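Local coordinates for protein telomerase reverse transcriptase (Takifugu rubripes, PDB 4LMO) that forms the RNA-binding domain of the telomerase catalytic subunit, a reverse transcriptase that extends chromosome ends by copying a template within the enzyme's RNA component, at residues C129-I134 and L147-V152; I134-E137 and S141-N144; E137-G140 and N144-L147. One frame throughout, in Å; residues are numbered along the deposited sequence.

Interaction 1 of 3, residues C129-I134 and L147-V152; sequences CLLAVI and LYFARV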
loop_
_atom_site.group_PDB
_atom_site.type_symbol
_atom_site.label_atom_id
_atom_site.label_comp_id
_atom_site.label_asym_id
_atom_site.label_seq_id
_atom_site.Cartn_x
_atom_site.Cartn_y
_atom_site.Cartn_z
ATOM N N CYS A 129 -9.509 0.923 -1.635
ATOM C CA CYS A 129 -8.418 0.286 -2.362
ATOM C C CYS A 129 -8.268 -1.187 -1.980
ATOM O O CYS A 129 -8.089 -2.038 -2.852
ATOM C CB CYS A 129 -7.105 1.033 -2.129
ATOM S SG CYS A 129 -7.026 2.649 -2.931
ATOM N N LEU A 130 -8.351 -1.481 -0.681
ATOM C CA LEU A 130 -8.280 -2.861 -0.189
ATOM C C LEU A 130 -9.404 -3.730 -0.753
ATOM O O LEU A 130 -9.179 -4.890 -1.105
ATOM C CB LEU A 130 -8.293 -2.903 1.344
ATOM C CG LEU A 130 -7.038 -2.426 2.081
ATOM C CD1 LEU A 130 -7.372 -2.043 3.512
ATOM C CD2 LEU A 130 -5.929 -3.470 2.041
ATOM N N LEU A 131 -10.602 -3.158 -0.844
ATOM C CA LEU A 131 -11.770 -3.857 -1.382
ATOM C C LEU A 131 -11.689 -4.098 -2.890
ATOM O O LEU A 131 -12.155 -5.126 -3.381
ATOM C CB LEU A 131 -13.057 -3.097 -1.041
ATOM C CG LEU A 131 -13.602 -3.176 0.390
ATOM C CD1 LEU A 131 -14.737 -2.180 0.581
ATOM C CD2 LEU A 131 -14.066 -4.587 0.734
ATOM N N ALA A 132 -11.101 -3.151 -3.619
ATOM C CA ALA A 132 -11.019 -3.241 -5.079
ATOM C C ALA A 132 -9.864 -4.121 -5.567
ATOM O O ALA A 132 -9.935 -4.692 -6.659
ATOM C CB ALA A 132 -10.921 -1.852 -5.692
ATOM N N VAL A 133 -8.813 -4.234 -4.756
ATOM C CA VAL A 133 -7.584 -4.913 -5.177
ATOM C C VAL A 133 -7.412 -6.314 -4.568
ATOM O O VAL A 133 -7.086 -7.261 -5.286
ATOM C CB VAL A 133 -6.334 -4.029 -4.933
ATOM C CG1 VAL A 133 -5.052 -4.761 -5.307
ATOM C CG2 VAL A 133 -6.440 -2.728 -5.720
ATOM N N ILE A 134 -7.635 -6.447 -3.262
ATOM C CA ILE A 134 -7.368 -7.714 -2.572
ATOM C C ILE A 134 -8.497 -8.723 -2.791
ATOM O O ILE A 134 -9.625 -8.488 -2.348
ATOM C CB ILE A 134 -7.118 -7.519 -1.055
ATOM C CG1 ILE A 134 -6.123 -6.374 -0.781
ATOM C CG2 ILE A 134 -6.668 -8.824 -0.405
ATOM C CD1 ILE A 134 -4.792 -6.465 -1.504
ATOM N N LEU A 147 -11.810 -7.330 11.006
ATOM C CA LEU A 147 -10.803 -7.128 12.050
ATOM C C LEU A 147 -9.600 -6.353 11.522
ATOM O O LEU A 147 -9.062 -5.480 12.210
ATOM C CB LEU A 147 -10.328 -8.463 12.635
ATOM C CG LEU A 147 -10.914 -8.905 13.976
ATOM C CD1 LEU A 147 -10.315 -10.239 14.383
ATOM C CD2 LEU A 147 -10.674 -7.865 15.062
ATOM N N TYR A 148 -9.193 -6.679 10.298
ATOM C CA TYR A 148 -8.036 -6.049 9.688
ATOM C C TYR A 148 -8.326 -4.600 9.303
ATOM O O TYR A 148 -7.472 -3.731 9.475
ATOM C CB TYR A 148 -7.553 -6.849 8.479
ATOM C CG TYR A 148 -6.194 -6.413 7.991
ATOM C CD1 TYR A 148 -5.029 -6.904 8.583
ATOM C CD2 TYR A 148 -6.069 -5.494 6.949
ATOM C CE1 TYR A 148 -3.779 -6.499 8.142
ATOM C CE2 TYR A 148 -4.823 -5.084 6.500
ATOM C CZ TYR A 148 -3.684 -5.589 7.100
ATOM O OH TYR A 148 -2.451 -5.180 6.658
ATOM N N PHE A 149 -9.531 -4.351 8.793
ATOM C CA PHE A 149 -9.963 -2.997 8.438
ATOM C C PHE A 149 -9.976 -2.092 9.670
ATOM O O PHE A 149 -9.633 -0.910 9.585
ATOM C CB PHE A 149 -11.344 -3.032 7.775
ATOM C CG PHE A 149 -11.318 -3.357 6.300
ATOM C CD1 PHE A 149 -10.232 -4.015 5.722
ATOM C CD2 PHE A 149 -12.399 -3.025 5.490
ATOM C CE1 PHE A 149 -10.220 -4.316 4.367
ATOM C CE2 PHE A 149 -12.392 -3.324 4.137
ATOM C CZ PHE A 149 -11.302 -3.971 3.575
ATOM N N ALA A 150 -10.360 -2.663 10.812
ATOM C CA ALA A 150 -10.340 -1.950 12.090
ATOM C C ALA A 150 -8.914 -1.661 12.551
ATOM O O ALA A 150 -8.661 -0.640 13.191
ATOM C CB ALA A 150 -11.094 -2.738 13.150
ATOM N N ARG A 151 -7.990 -2.565 12.222
ATOM C CA ARG A 151 -6.578 -2.403 12.575
ATOM C C ARG A 151 -5.936 -1.284 11.771
ATOM O O ARG A 151 -5.106 -0.540 12.286
ATOM C CB ARG A 151 -5.804 -3.709 12.363
ATOM C CG ARG A 151 -6.298 -4.874 13.206
ATOM C CD ARG A 151 -5.865 -4.755 14.655
ATOM N NE ARG A 151 -6.800 -5.396 15.578
ATOM C CZ ARG A 151 -6.940 -6.711 15.739
ATOM N NH1 ARG A 151 -6.222 -7.571 15.023
ATOM N NH2 ARG A 151 -7.817 -7.171 16.622
ATOM N N VAL A 152 -6.330 -1.178 10.505
ATOM C CA VAL A 152 -5.870 -0.110 9.624
ATOM C C VAL A 152 -6.421 1.244 10.093
ATOM O O VAL A 152 -5.684 2.232 10.144
ATOM C CB VAL A 152 -6.244 -0.406 8.152
ATOM C CG1 VAL A 152 -5.907 0.769 7.246
ATOM C CG2 VAL A 152 -5.527 -1.663 7.676
#

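Interaction 2 of 3, residues I134-E137 and S141-N144; sequences IPQE and SEHN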
loop_
_atom_site.group_PDB
_atom_site.type_symbol
_atom_site.label_atom_id
_atom_site.label_comp_id
_atom_site.label_asym_id
_atom_site.label_seq_id
_atom_site.Cartn_x
_atom_site.Cartn_y
_atom_site.Cartn_z
ATOM N N ILE A 134 -7.635 -6.447 -3.262
ATOM C CA ILE A 134 -7.368 -7.714 -2.572
ATOM C C ILE A 134 -8.497 -8.723 -2.791
ATOM O O ILE A 134 -9.625 -8.488 -2.348
ATOM C CB ILE A 134 -7.118 -7.519 -1.055
ATOM C CG1 ILE A 134 -6.123 -6.374 -0.781
ATOM C CG2 ILE A 134 -6.668 -8.824 -0.405
ATOM C CD1 ILE A 134 -4.792 -6.465 -1.504
ATOM N N PRO A 135 -8.198 -9.849 -3.477
ATOM C CA PRO A 135 -9.213 -10.887 -3.683
ATOM C C PRO A 135 -9.756 -11.392 -2.348
ATOM O O PRO A 135 -8.984 -11.620 -1.415
ATOM C CB PRO A 135 -8.444 -11.997 -4.409
ATOM C CG PRO A 135 -7.293 -11.300 -5.056
ATOM C CD PRO A 135 -6.909 -10.218 -4.091
ATOM N N GLN A 136 -11.077 -11.547 -2.273
ATOM C CA GLN A 136 -11.772 -11.884 -1.026
ATOM C C GLN A 136 -11.283 -13.178 -0.366
ATOM O O GLN A 136 -11.207 -13.254 0.863
ATOM C CB GLN A 136 -13.294 -11.908 -1.249
ATOM C CG GLN A 136 -14.140 -12.471 -0.103
ATOM C CD GLN A 136 -14.002 -11.708 1.208
ATOM O OE1 GLN A 136 -13.758 -10.499 1.225
ATOM N NE2 GLN A 136 -14.170 -12.418 2.321
ATOM N N GLU A 137 -10.939 -14.179 -1.174
ATOM C CA GLU A 137 -10.482 -15.463 -0.638
ATOM C C GLU A 137 -9.165 -15.374 0.139
ATOM O O GLU A 137 -8.867 -16.249 0.956
ATOM C CB GLU A 137 -10.429 -16.557 -1.716
ATOM C CG GLU A 137 -9.911 -16.120 -3.076
ATOM C CD GLU A 137 -11.018 -15.766 -4.059
ATOM O OE1 GLU A 137 -11.302 -16.593 -4.955
ATOM O OE2 GLU A 137 -11.604 -14.668 -3.939
ATOM N N SER A 141 -11.955 -14.994 5.654
ATOM C CA SER A 141 -13.333 -14.834 6.116
ATOM C C SER A 141 -13.734 -13.365 6.212
ATOM O O SER A 141 -12.881 -12.474 6.199
ATOM C CB SER A 141 -13.529 -15.504 7.478
ATOM O OG SER A 141 -12.714 -14.896 8.469
ATOM N N GLU A 142 -15.040 -13.130 6.318
ATOM C CA GLU A 142 -15.596 -11.794 6.515
ATOM C C GLU A 142 -15.157 -11.236 7.869
ATOM O O GLU A 142 -14.905 -10.038 8.007
ATOM C CB GLU A 142 -17.123 -11.846 6.419
ATOM C CG GLU A 142 -17.803 -10.501 6.189
ATOM C CD GLU A 142 -17.682 -9.989 4.761
ATOM O OE1 GLU A 142 -17.135 -10.700 3.887
ATOM O OE2 GLU A 142 -18.136 -8.852 4.508
ATOM N N HIS A 143 -15.061 -12.122 8.856
ATOM C CA HIS A 143 -14.533 -11.795 10.177
ATOM C C HIS A 143 -13.113 -11.279 10.115
ATOM O O HIS A 143 -12.781 -10.289 10.767
ATOM C CB HIS A 143 -14.642 -13.019 11.084
ATOM C CG HIS A 143 -13.827 -12.925 12.350
ATOM N ND1 HIS A 143 -12.623 -13.512 12.476
ATOM C CD2 HIS A 143 -14.086 -12.292 13.563
ATOM C CE1 HIS A 143 -12.133 -13.268 13.706
ATOM N NE2 HIS A 143 -13.029 -12.520 14.370
ATOM N N ASN A 144 -12.269 -11.933 9.317
ATOM C CA ASN A 144 -10.864 -11.538 9.178
ATOM C C ASN A 144 -10.648 -10.214 8.433
ATOM O O ASN A 144 -9.749 -9.449 8.779
ATOM C CB ASN A 144 -10.038 -12.660 8.531
ATOM C CG ASN A 144 -9.679 -13.771 9.509
ATOM O OD1 ASN A 144 -9.052 -14.760 9.132
ATOM N ND2 ASN A 144 -10.068 -13.612 10.768
#

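Interaction 3 of 3, residues E137-G140 and N144-L147; sequences ELWG and NRLL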
loop_
_atom_site.group_PDB
_atom_site.type_symbol
_atom_site.label_atom_id
_atom_site.label_comp_id
_atom_site.label_asym_id
_atom_site.label_seq_id
_atom_site.Cartn_x
_atom_site.Cartn_y
_atom_site.Cartn_z
ATOM N N GLU A 137 -10.939 -14.179 -1.174
ATOM C CA GLU A 137 -10.482 -15.463 -0.638
ATOM C C GLU A 137 -9.165 -15.374 0.139
ATOM O O GLU A 137 -8.867 -16.249 0.956
ATOM C CB GLU A 137 -10.429 -16.557 -1.716
ATOM C CG GLU A 137 -9.911 -16.120 -3.076
ATOM C CD GLU A 137 -11.018 -15.766 -4.059
ATOM O OE1 GLU A 137 -11.302 -16.593 -4.955
ATOM O OE2 GLU A 137 -11.604 -14.668 -3.939
ATOM N N LEU A 138 -8.391 -14.315 -0.107
ATOM C CA LEU A 138 -7.145 -14.074 0.622
ATOM C C LEU A 138 -7.375 -13.654 2.072
ATOM O O LEU A 138 -6.541 -13.931 2.939
ATOM C CB LEU A 138 -6.271 -13.038 -0.094
ATOM C CG LEU A 138 -5.395 -13.496 -1.263
ATOM C CD1 LEU A 138 -4.654 -12.309 -1.858
ATOM C CD2 LEU A 138 -4.404 -14.573 -0.844
ATOM N N TRP A 139 -8.500 -12.986 2.326
ATOM C CA TRP A 139 -8.894 -12.602 3.684
ATOM C C TRP A 139 -9.196 -13.800 4.540
ATOM O O TRP A 139 -8.971 -13.778 5.749
ATOM C CB TRP A 139 -10.099 -11.664 3.666
ATOM C CG TRP A 139 -9.825 -10.310 3.055
ATOM C CD1 TRP A 139 -10.389 -9.770 1.902
ATOM C CD2 TRP A 139 -8.901 -9.275 3.548
ATOM N NE1 TRP A 139 -9.897 -8.514 1.657
ATOM C CE2 TRP A 139 -8.999 -8.157 2.601
ATOM C CE3 TRP A 139 -8.038 -9.167 4.633
ATOM C CZ2 TRP A 139 -8.258 -6.994 2.757
ATOM C CZ3 TRP A 139 -7.296 -7.988 4.781
ATOM C CH2 TRP A 139 -7.406 -6.928 3.864
ATOM N N GLY A 140 -9.707 -14.859 3.917
ATOM C CA GLY A 140 -10.057 -16.087 4.628
ATOM C C GLY A 140 -11.507 -16.106 5.073
ATOM O O GLY A 140 -12.201 -17.108 4.898
ATOM N N ASN A 144 -12.269 -11.933 9.317
ATOM C CA ASN A 144 -10.864 -11.538 9.178
ATOM C C ASN A 144 -10.648 -10.214 8.433
ATOM O O ASN A 144 -9.749 -9.449 8.779
ATOM C CB ASN A 144 -10.038 -12.660 8.531
ATOM C CG ASN A 144 -9.679 -13.771 9.509
ATOM O OD1 ASN A 144 -9.052 -14.760 9.132
ATOM N ND2 ASN A 144 -10.068 -13.612 10.768
ATOM N N ARG A 145 -11.468 -9.949 7.416
ATOM C CA ARG A 145 -11.375 -8.687 6.681
ATOM C C ARG A 145 -11.769 -7.503 7.566
ATOM O O ARG A 145 -11.128 -6.451 7.525
ATOM C CB ARG A 145 -12.237 -8.712 5.413
ATOM C CG ARG A 145 -11.877 -7.612 4.423
ATOM C CD ARG A 145 -12.959 -7.361 3.387
ATOM N NE ARG A 145 -14.118 -6.682 3.965
ATOM C CZ ARG A 145 -15.327 -7.223 4.072
ATOM N NH1 ARG A 145 -15.547 -8.451 3.620
ATOM N NH2 ARG A 145 -16.321 -6.533 4.616
ATOM N N LEU A 146 -12.818 -7.687 8.367
ATOM C CA LEU A 146 -13.334 -6.629 9.234
ATOM C C LEU A 146 -12.402 -6.302 10.400
ATOM O O LEU A 146 -12.227 -5.130 10.740
ATOM C CB LEU A 146 -14.737 -6.975 9.747
ATOM C CG LEU A 146 -15.898 -6.882 8.749
ATOM C CD1 LEU A 146 -17.151 -7.529 9.324
ATOM C CD2 LEU A 146 -16.175 -5.441 8.335
ATOM N N LEU A 147 -11.810 -7.330 11.006
ATOM C CA LEU A 147 -10.803 -7.128 12.050
ATOM C C LEU A 147 -9.600 -6.353 11.522
ATOM O O LEU A 147 -9.062 -5.480 12.210
ATOM C CB LEU A 147 -10.328 -8.463 12.635
ATOM C CG LEU A 147 -10.914 -8.905 13.976
ATOM C CD1 LEU A 147 -10.315 -10.239 14.383
ATOM C CD2 LEU A 147 -10.674 -7.865 15.062
#

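Interaction 1 of 3, residues C129-I134 and L147-V152
The Phe149 ring reaches out from helix 142-158 and is met by two consecutive leucines of helix 119-133. Leu131 comes in at the ring edge, in its plane: CG lies 3.9 Å from Phe149 CE2, and Leu131 CD2 is 4.0 Å from the same carbon. Leu130 approaches the ring obliquely, with CD1 3.7 Å from Phe149 CE1. Its CB adds a second touch, 3.9 Å from Phe149 CZ, so the far end of the ring fits between the two leucine side chains. The directions of approach differ. Leu130 and Phe149 run antiparallel alongside one another, while Leu131 comes in crosswise. With chi1 at -83°, Phe149 CG stands anti to its own carbonyl carbon, which carries the ring over to helix 119-133 although the CB bond does not aim there. That reach matters because the backbones stay apart, the nearest CA atoms, those of Leu130 and Phe149, being 8.8 Å from each other. The contact is wholly apolar, and Leu130 and Phe149 are buried while Leu131 is exposed to solvent. An alanine in place of Phe149 would probably leave Leu130 and Leu131 without their partner and open a gap between the two helices. Earlier in helix 119-133, Tyr123 and Arg127 also touch Phe149, and Val152 rests on Tyr123 and Val126. Helix 191-220 packs beside both segments, taking Cys129 on Leu216 and Tyr148 on Leu208 and Leu209, and Tyr148 OH is hydrogen-bonded to Leu205 O.

Interaction 2 of 3, residues I134-E137 and S141-N144
Ser141 OG, on the residue whose backbone Gln136 approaches, holds two partners, the backbone N-H of Asn144 and the side-chain amide of Asn177. The first bond measures 3.1 Å between Asn144 N and Ser141 OG, with an angle of 150° at the hydrogen. The Ser141 CB bond points away from 134-137; the hydroxyl lies on the far side from Gln136, which meets the serine backbone carbonyl carbon instead. Gln136 NE2 stops 4.0 Å from Ser141 C and 3.8 Å from Glu142 OE1, the latter a loose polar approach. Both long side chains start with CG anti to the backbone N and bend at chi2, which brings NE2 of Gln136 and OE1 of Glu142 together. They cross at about a right angle, the amide and carboxylate planes 38° apart. The firmer partner of Glu142 lies one turn on in its own helix, where OE2 makes a salt bridge with Arg145 NH1. OE2 is thus held by Arg145, while OE1 is the oxygen facing Gln136. Only a small surface is buried, at the exterior of the chain. Ser141 is a classical N-cap: its side chain occupies the place of a missing acceptor at the first turn of helix 142-158, one residue, Gly140, after the short helix 136-139, in this helical RNA-binding domain.

Interaction 3 of 3, residues E137-G140 and N144-L147
A tight link between two successive helices brings Trp139, near the end of the short helix 136-139, against the first turn of helix 142-158. The contact is a CH-pi interaction: Arg145 CG sits over one face of the indole, 3.4 Å from the centroid of the Trp139 five-membered ring and only 6° off the ring normal. Arg145 CG comes nearest to Trp139 CE2, at 3.4 Å. On either side of it in the side chain, CB lies 3.7 Å from Trp139 CG and CD 3.7 Å from Trp139 NE1, so the aliphatic stem of the arginine is laid along the pyrrole part. The stem is extended at first, CG anti to the backbone N (chi1 -163°), then bends at chi3 and turns the guanidinium plane 80° from the ring. The charged group therefore does not stack flat on the indole; it pairs with Glu142 instead. At the start of helix 142-158, Trp139 O lies 3.2 Å from Asn144 CB, a snug carbonyl-to-methylene contact. Gly140 leaves helical geometry with a positive phi, and a side chain there would be jammed against the carbonyl O of Trp139, so the sharp exit needs a glycine. The indole also touches Ile134 and Leu208 and meets the Tyr148 ring, while Leu138 O receives the indole N-H of Trp180. The whole is a short connection between two successive helices, a glycine of positive phi ending the first and an aromatic face seating the arginine stem of the next, within the telomerase RNA-binding domain.

How the interactions relate
The three contacts join two successive elements, helix 119-133 and the short helix 136-139, to one helix, 142-158. Interactions 2 and 3 are nearly superposed, their centres about 3 Å apart, whereas interaction 1 lies about 8 Å from interaction 3. Trp139 bridges those two: its CZ3 packs 3.5 Å from Tyr148 CD2 and its CZ2 is 3.7 Å from Phe149 CE1. Arg145 serves as another bridge, with NE 3.9 Å from Leu131 CD2. Gln136 OE1 lies 3.6 Å from Arg145 NH1, so interaction 2 adjoins the guanidinium. Asn144 and Ser141 also touch Asn177, within residues 171-196, a region that probably contacts the template RNA.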